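Local coordinates for methionine import ATP-binding protein metN 2 (Enterococcus faecalis, PDB 2QSW), which is probably the ATP-binding subunit of an ABC-type importer, represented here by its C-terminal NIL domain, which has an ACT-like fold, at residues A[39-49]-A[82-92]. Residues are numbered along the deposited sequence; the frame is centred on the assembly and turned at random. Where two conformers were deposited one is given.
Sequences IISHIVQEYQV and AAIEGLRKLRV. With ZN (zinc ion), chain C.
Tyr47 swings its ring against Ala83 because CG stands anti to its own carbonyl carbon (chi1 -60°), which carries the phenol from helix 39-47 onto helix 77-89. Ala83 CA then lies over the ring face, 3.8 Å from the centroid and 14° off its normal, a CH-pi contact. Glu46 CG covers the opposite face nearer the rim, so the ring is sandwiched. Its hydroxyl reaches Gly86, where Tyr47 OH comes within 3.6 Å of Gly86 CA, a close approach made possible by the absence of a side chain there. A water bound to Tyr47 OH also makes a weak bond to Lys89 NZ, whose ammonium is salt-bridged to Glu77 of the second subunit.

Farther along, packing passes to branched aliphatic groups. Ile39 CG2, anti to the backbone N, meets Leu87 CD2 at 3.5 Å. Ile43, in the conformer given, touches both branches of Leu87, CD1 against Leu87 CD1 and CG2 against Leu87 CD2, each at 4.0 Å. Leu90 lays CD1 4.0 Å from His42 CD2, against an imidazole whose NE2 binds zinc at 2.0 Å; Glu46 OE1, one helical turn on, is the second ligand. A Schellman motif ends helix 77-89, with Arg91 at C-prime, and brings Val92 back toward Ile39.

Beneath the pair, Ile43 and Leu87 rest on Leu73 and Leu28 of the sheet, respectively. Segments 39-47 and 82-89 run roughly antiparallel, 141° between their N-to-C directions; laid side by side on one four-stranded antiparallel sheet, their helices form the ferredoxin-like alpha+beta sandwich characteristic of ACT-like domains such as NIL.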
ATOM      1  N   ILE A  39     -19.564  -1.133  -1.715  1.00 14.61           N
ATOM      2  CA  ILE A  39     -18.164  -1.162  -1.233  0.50 15.07           C
ATOM      3  C   ILE A  39     -17.855  -0.074  -0.217  1.00 14.79           C
ATOM      4  O   ILE A  39     -17.332  -0.330   0.885  1.00 14.76           O
ATOM      5  CB  ILE A  39     -17.177  -0.969  -2.411  0.50 15.42           C
ATOM      6  CG1 ILE A  39     -17.240  -2.147  -3.384  0.50 16.87           C
ATOM      7  CG2 ILE A  39     -15.728  -0.787  -1.904  0.50 14.99           C
ATOM      8  CD1 ILE A  39     -16.764  -3.447  -2.832  0.50 18.05           C
ATOM      9  N   ILE A  40     -18.183   1.169  -0.576  1.00 15.60           N
ATOM     10  CA  ILE A  40     -17.736   2.273   0.290  1.00 15.39           C
ATOM     11  C   ILE A  40     -18.458   2.239   1.619  1.00 14.00           C
ATOM     12  O   ILE A  40     -17.842   2.343   2.693  1.00 14.51           O
ATOM     13  CB  ILE A  40     -17.864   3.654  -0.366  1.00 17.62           C
ATOM     14  CG1 ILE A  40     -16.937   3.734  -1.585  1.00 20.90           C
ATOM     15  CG2 ILE A  40     -17.571   4.755   0.656  1.00 18.28           C
ATOM     16  CD1 ILE A  40     -15.419   3.577  -1.312  1.00 24.66           C
ATOM     17  N   SER A  41     -19.780   2.070   1.616  1.00 12.93           N
ATOM     18  CA  SER A  41     -20.469   1.964   2.922  1.00 12.05           C
ATOM     19  C   SER A  41     -20.026   0.728   3.707  1.00 12.23           C
ATOM     20  O   SER A  41     -19.968   0.751   4.954  1.00 12.67           O
ATOM     21  CB  SER A  41     -21.997   1.987   2.765  1.00 12.32           C
ATOM     22  OG  SER A  41     -22.403   1.050   1.802  1.00 13.18           O
ATOM     23  N   HIS A  42     -19.757  -0.364   2.992  1.00 13.04           N
ATOM     24  CA  HIS A  42     -19.340  -1.587   3.640  1.00 12.77           C
ATOM     25  C   HIS A  42     -18.068  -1.368   4.491  1.00 11.97           C
ATOM     26  O   HIS A  42     -17.991  -1.743   5.656  1.00 13.16           O
ATOM     27  CB  HIS A  42     -19.088  -2.629   2.573  1.00 12.49           C
ATOM     28  CG  HIS A  42     -18.769  -3.979   3.113  1.00 13.04           C
ATOM     29  ND1 HIS A  42     -19.733  -4.941   3.312  1.00 16.36           N
ATOM     30  CD2 HIS A  42     -17.600  -4.529   3.509  1.00 12.86           C
ATOM     31  CE1 HIS A  42     -19.166  -6.030   3.804  1.00 15.83           C
ATOM     32  NE2 HIS A  42     -17.873  -5.811   3.922  1.00 13.51           N
ATOM     33  N   ILE A  43     -17.086  -0.714   3.891  1.00 13.24           N
ATOM     34  CA  ILE A  43     -15.830  -0.467   4.612  0.50 13.01           C
ATOM     35  C   ILE A  43     -15.992   0.601   5.707  1.00 13.56           C
ATOM     36  O   ILE A  43     -15.381   0.477   6.770  1.00 13.75           O
ATOM     37  CB  ILE A  43     -14.597  -0.202   3.669  0.50 13.81           C
ATOM     38  CG1 ILE A  43     -14.662   1.145   2.917  0.50 13.28           C
ATOM     39  CG2 ILE A  43     -14.432  -1.384   2.746  0.50 11.98           C
ATOM     40  CD1 ILE A  43     -13.278   1.715   2.644  0.50 13.18           C
ATOM     41  N   VAL A  44     -16.824   1.619   5.466  1.00 12.15           N
ATOM     42  CA  VAL A  44     -17.081   2.598   6.486  1.00 13.49           C
ATOM     43  C   VAL A  44     -17.589   1.941   7.746  1.00 14.55           C
ATOM     44  O   VAL A  44     -17.096   2.218   8.838  1.00 15.63           O
ATOM     45  CB  VAL A  44     -18.107   3.661   6.003  1.00 13.25           C
ATOM     46  CG1 VAL A  44     -18.660   4.475   7.197  1.00 15.03           C
ATOM     47  CG2 VAL A  44     -17.454   4.566   4.941  1.00 14.23           C
ATOM     48  N   GLN A  45     -18.558   1.044   7.591  1.00 15.15           N
ATOM     49  CA  GLN A  45     -19.204   0.406   8.717  0.70 16.57           C
ATOM     50  C   GLN A  45     -18.315  -0.641   9.362  1.00 15.77           C
ATOM     51  O   GLN A  45     -18.247  -0.748  10.604  1.00 18.21           O
ATOM     52  CB  GLN A  45     -20.513  -0.197   8.232  0.70 16.89           C
ATOM     53  CG  GLN A  45     -21.494   0.877   7.881  0.70 20.32           C
ATOM     54  CD  GLN A  45     -22.780   0.356   7.316  0.70 21.70           C
ATOM     55  OE1 GLN A  45     -22.817  -0.383   6.312  0.70 28.28           O
ATOM     56  NE2 GLN A  45     -23.859   0.771   7.933  0.70 26.47           N
ATOM     57  N   GLU A  46     -17.620  -1.419   8.547  1.00 14.73           N
ATOM     58  CA  GLU A  46     -16.848  -2.519   9.095  1.00 14.45           C
ATOM     59  C   GLU A  46     -15.588  -2.059   9.805  1.00 14.33           C
ATOM     60  O   GLU A  46     -15.221  -2.669  10.833  1.00 17.30           O
ATOM     61  CB  GLU A  46     -16.484  -3.511   8.002  1.00 13.13           C
ATOM     62  CG  GLU A  46     -15.656  -4.673   8.492  1.00 15.15           C
ATOM     63  CD  GLU A  46     -15.625  -5.816   7.495  1.00 16.04           C
ATOM     64  OE1 GLU A  46     -16.401  -5.830   6.546  1.00 18.43           O
ATOM     65  OE2 GLU A  46     -14.798  -6.730   7.657  1.00 19.02           O
ATOM     66  N   TYR A  47     -14.919  -1.043   9.238  1.00 13.96           N
ATOM     67  CA  TYR A  47     -13.624  -0.608   9.720  1.00 13.48           C
ATOM     68  C   TYR A  47     -13.662   0.715  10.481  1.00 13.36           C
ATOM     69  O   TYR A  47     -12.646   1.151  10.961  1.00 14.38           O
ATOM     70  CB  TYR A  47     -12.616  -0.569   8.565  1.00 13.13           C
ATOM     71  CG  TYR A  47     -12.442  -1.932   7.921  1.00 12.98           C
ATOM     72  CD1 TYR A  47     -11.643  -2.894   8.504  1.00 13.69           C
ATOM     73  CD2 TYR A  47     -13.098  -2.253   6.750  1.00 13.96           C
ATOM     74  CE1 TYR A  47     -11.506  -4.129   7.950  1.00 15.51           C
ATOM     75  CE2 TYR A  47     -12.981  -3.487   6.165  1.00 12.74           C
ATOM     76  CZ  TYR A  47     -12.153  -4.431   6.760  1.00 14.64           C
ATOM     77  OH  TYR A  47     -11.999  -5.676   6.181  1.00 15.89           O
ATOM     78  N   GLN A  48     -14.823   1.358  10.575  1.00 14.19           N
ATOM     79  CA  GLN A  48     -14.954   2.615  11.305  1.00 14.56           C
ATOM     80  C   GLN A  48     -14.004   3.645  10.765  1.00 15.22           C
ATOM     81  O   GLN A  48     -13.248   4.299  11.504  1.00 15.68           O
ATOM     82  CB  GLN A  48     -14.777   2.390  12.789  1.00 17.29           C
ATOM     83  CG  GLN A  48     -15.831   1.449  13.341  1.00 23.15           C
ATOM     84  CD  GLN A  48     -17.225   2.055  13.270  1.00 31.34           C
ATOM     85  OE1 GLN A  48     -18.152   1.523  12.594  1.00 35.97           O
ATOM     86  NE2 GLN A  48     -17.384   3.203  13.948  1.00 36.40           N
ATOM     87  N   VAL A  49     -14.056   3.786   9.447  1.00 13.76           N
ATOM     88  CA  VAL A  49     -13.310   4.807   8.753  1.00 13.43           C
ATOM     89  C   VAL A  49     -14.223   5.800   8.077  1.00 13.21           C
ATOM     90  O   VAL A  49     -15.349   5.460   7.693  1.00 13.50           O
ATOM     91  CB  VAL A  49     -12.355   4.219   7.705  1.00 13.48           C
ATOM     92  CG1 VAL A  49     -11.197   3.463   8.393  1.00 14.45           C
ATOM     93  CG2 VAL A  49     -13.087   3.359   6.659  1.00 13.01           C
ATOM     94  N   ALA A  82      -6.390  -1.904   7.935  1.00 12.98           N
ATOM     95  CA  ALA A  82      -7.284  -3.053   7.780  1.00 12.70           C
ATOM     96  C   ALA A  82      -8.287  -2.774   6.640  1.00 13.07           C
ATOM     97  O   ALA A  82      -8.627  -3.684   5.875  1.00 13.57           O
ATOM     98  CB  ALA A  82      -8.003  -3.342   9.072  1.00 14.09           C
ATOM     99  N   ALA A  83      -8.778  -1.528   6.544  1.00 12.98           N
ATOM    100  CA  ALA A  83      -9.751  -1.158   5.495  1.00 12.72           C
ATOM    101  C   ALA A  83      -9.106  -1.269   4.116  1.00 12.79           C
ATOM    102  O   ALA A  83      -9.714  -1.740   3.141  1.00 12.91           O
ATOM    103  CB  ALA A  83     -10.282   0.259   5.713  1.00 12.90           C
ATOM    104  N   ILE A  84      -7.840  -0.862   4.032  1.00 11.93           N
ATOM    105  CA  ILE A  84      -7.118  -0.939   2.784  1.00 12.77           C
ATOM    106  C   ILE A  84      -6.951  -2.406   2.346  1.00 12.92           C
ATOM    107  O   ILE A  84      -7.215  -2.751   1.191  1.00 13.08           O
ATOM    108  CB  ILE A  84      -5.728  -0.240   2.910  1.00 12.74           C
ATOM    109  CG1 ILE A  84      -5.902   1.285   3.054  1.00 13.03           C
ATOM    110  CG2 ILE A  84      -4.829  -0.638   1.732  1.00 13.87           C
ATOM    111  CD1 ILE A  84      -4.604   2.015   3.481  1.00 13.86           C
ATOM    112  N   GLU A  85      -6.481  -3.273   3.250  1.00 13.32           N
ATOM    113  CA  GLU A  85      -6.378  -4.716   2.895  1.00 13.61           C
ATOM    114  C   GLU A  85      -7.775  -5.282   2.636  1.00 13.14           C
ATOM    115  O   GLU A  85      -7.943  -6.148   1.746  1.00 13.32           O
ATOM    116  CB  GLU A  85      -5.650  -5.502   3.984  1.00 14.56           C
ATOM    117  CG  GLU A  85      -5.295  -6.925   3.622  1.00 16.33           C
ATOM    118  CD  GLU A  85      -4.464  -7.077   2.375  1.00 20.51           C
ATOM    119  OE1 GLU A  85      -3.730  -6.138   1.997  1.00 19.04           O
ATOM    120  OE2 GLU A  85      -4.557  -8.191   1.789  1.00 23.92           O
ATOM    121  N   GLY A  86      -8.786  -4.807   3.377  1.00 13.28           N
ATOM    122  CA  GLY A  86     -10.172  -5.230   3.150  1.00 12.88           C
ATOM    123  C   GLY A  86     -10.623  -4.990   1.714  1.00 12.14           C
ATOM    124  O   GLY A  86     -11.158  -5.894   1.040  1.00 13.63           O
ATOM    125  N   LEU A  87     -10.380  -3.778   1.221  1.00 11.71           N
ATOM    126  CA  LEU A  87     -10.639  -3.425  -0.178  1.00 12.38           C
ATOM    127  C   LEU A  87      -9.962  -4.392  -1.121  1.00 12.56           C
ATOM    128  O   LEU A  87     -10.570  -4.909  -2.066  1.00 13.04           O
ATOM    129  CB  LEU A  87     -10.197  -1.980  -0.446  1.00 12.48           C
ATOM    130  CG  LEU A  87     -11.144  -0.885   0.112  1.00 12.53           C
ATOM    131  CD1 LEU A  87     -10.438   0.467   0.171  1.00 13.38           C
ATOM    132  CD2 LEU A  87     -12.493  -0.833  -0.697  1.00 14.77           C
ATOM    133  N   ARG A  88      -8.683  -4.675  -0.875  1.00 12.03           N
ATOM    134  CA  ARG A  88      -7.943  -5.591  -1.748  0.50 12.54           C
ATOM    135  C   ARG A  88      -8.581  -6.965  -1.769  1.00 12.19           C
ATOM    136  O   ARG A  88      -8.714  -7.585  -2.822  1.00 12.92           O
ATOM    137  CB  ARG A  88      -6.502  -5.713  -1.286  0.50 12.59           C
ATOM    138  CG  ARG A  88      -5.708  -4.460  -1.602  0.50 11.86           C
ATOM    139  CD  ARG A  88      -4.413  -4.446  -0.846  0.50 13.20           C
ATOM    140  NE  ARG A  88      -3.633  -3.257  -1.141  0.50 11.08           N
ATOM    141  CZ  ARG A  88      -2.626  -2.831  -0.394  0.50 14.49           C
ATOM    142  NH1 ARG A  88      -2.264  -3.520   0.681  0.50 14.80           N
ATOM    143  NH2 ARG A  88      -1.980  -1.724  -0.723  0.50 13.29           N
ATOM    144  N   LYS A  89      -8.983  -7.447  -0.609  1.00 11.70           N
ATOM    145  CA  LYS A  89      -9.606  -8.779  -0.492  1.00 13.10           C
ATOM    146  C   LYS A  89     -10.975  -8.834  -1.173  1.00 12.99           C
ATOM    147  O   LYS A  89     -11.388  -9.876  -1.695  1.00 14.14           O
ATOM    148  CB  LYS A  89      -9.699  -9.200   0.973  1.00 13.26           C
ATOM    149  CG  LYS A  89      -8.289  -9.476   1.581  1.00 13.98           C
ATOM    150  CD  LYS A  89      -8.335  -9.847   3.089  1.00 15.88           C
ATOM    151  CE  LYS A  89      -8.720  -8.648   3.975  1.00 16.66           C
ATOM    152  NZ  LYS A  89      -8.611  -8.920   5.398  1.00 15.58           N
ATOM    153  N   LEU A  90     -11.672  -7.699  -1.161  1.00 13.73           N
ATOM    154  CA  LEU A  90     -12.918  -7.498  -1.905  1.00 13.73           C
ATOM    155  C   LEU A  90     -12.667  -7.249  -3.411  1.00 13.59           C
ATOM    156  O   LEU A  90     -13.619  -6.938  -4.129  1.00 15.54           O
ATOM    157  CB  LEU A  90     -13.729  -6.349  -1.299  1.00 14.26           C
ATOM    158  CG  LEU A  90     -14.209  -6.624   0.147  1.00 14.82           C
ATOM    159  CD1 LEU A  90     -14.844  -5.324   0.692  1.00 17.27           C
ATOM    160  CD2 LEU A  90     -15.164  -7.838   0.208  1.00 14.76           C
ATOM    161  N   ARG A  91     -11.432  -7.425  -3.894  1.00 13.65           N
ATOM    162  CA  ARG A  91     -11.060  -7.372  -5.319  1.00 13.43           C
ATOM    163  C   ARG A  91     -11.113  -5.953  -5.863  1.00 13.09           C
ATOM    164  O   ARG A  91     -11.378  -5.712  -7.043  1.00 14.71           O
ATOM    165  CB  ARG A  91     -11.845  -8.411  -6.134  1.00 14.05           C
ATOM    166  CG  ARG A  91     -11.738  -9.845  -5.527  1.00 14.53           C
ATOM    167  CD  ARG A  91     -12.748 -10.877  -6.022  1.00 14.92           C
ATOM    168  NE  ARG A  91     -12.524 -11.158  -7.439  1.00 16.84           N
ATOM    169  CZ  ARG A  91     -13.338 -11.862  -8.228  1.00 17.88           C
ATOM    170  NH1 ARG A  91     -14.475 -12.349  -7.775  1.00 18.23           N
ATOM    171  NH2 ARG A  91     -13.015 -12.016  -9.516  1.00 18.02           N
ATOM    172  N   VAL A  92     -10.803  -4.998  -4.979  1.00 13.21           N
ATOM    173  CA  VAL A  92     -10.555  -3.638  -5.333  1.00 12.91           C
ATOM    174  C   VAL A  92      -9.062  -3.352  -5.060  1.00 13.40           C
ATOM    175  O   VAL A  92      -8.650  -3.172  -3.909  1.00 13.26           O
ATOM    176  CB  VAL A  92     -11.461  -2.632  -4.495  1.00 13.83           C
ATOM    177  CG1 VAL A  92     -11.093  -1.215  -4.858  1.00 12.61           C
ATOM    178  CG2 VAL A  92     -12.945  -2.905  -4.686  1.00 13.27           C
TER
HETATM  179 ZN    ZN C 202     -16.616  -6.974   5.003  1.00 16.95          ZN
HETATM  180  O   HOH W   1     -11.127  -7.989   7.512  1.00 37.67           O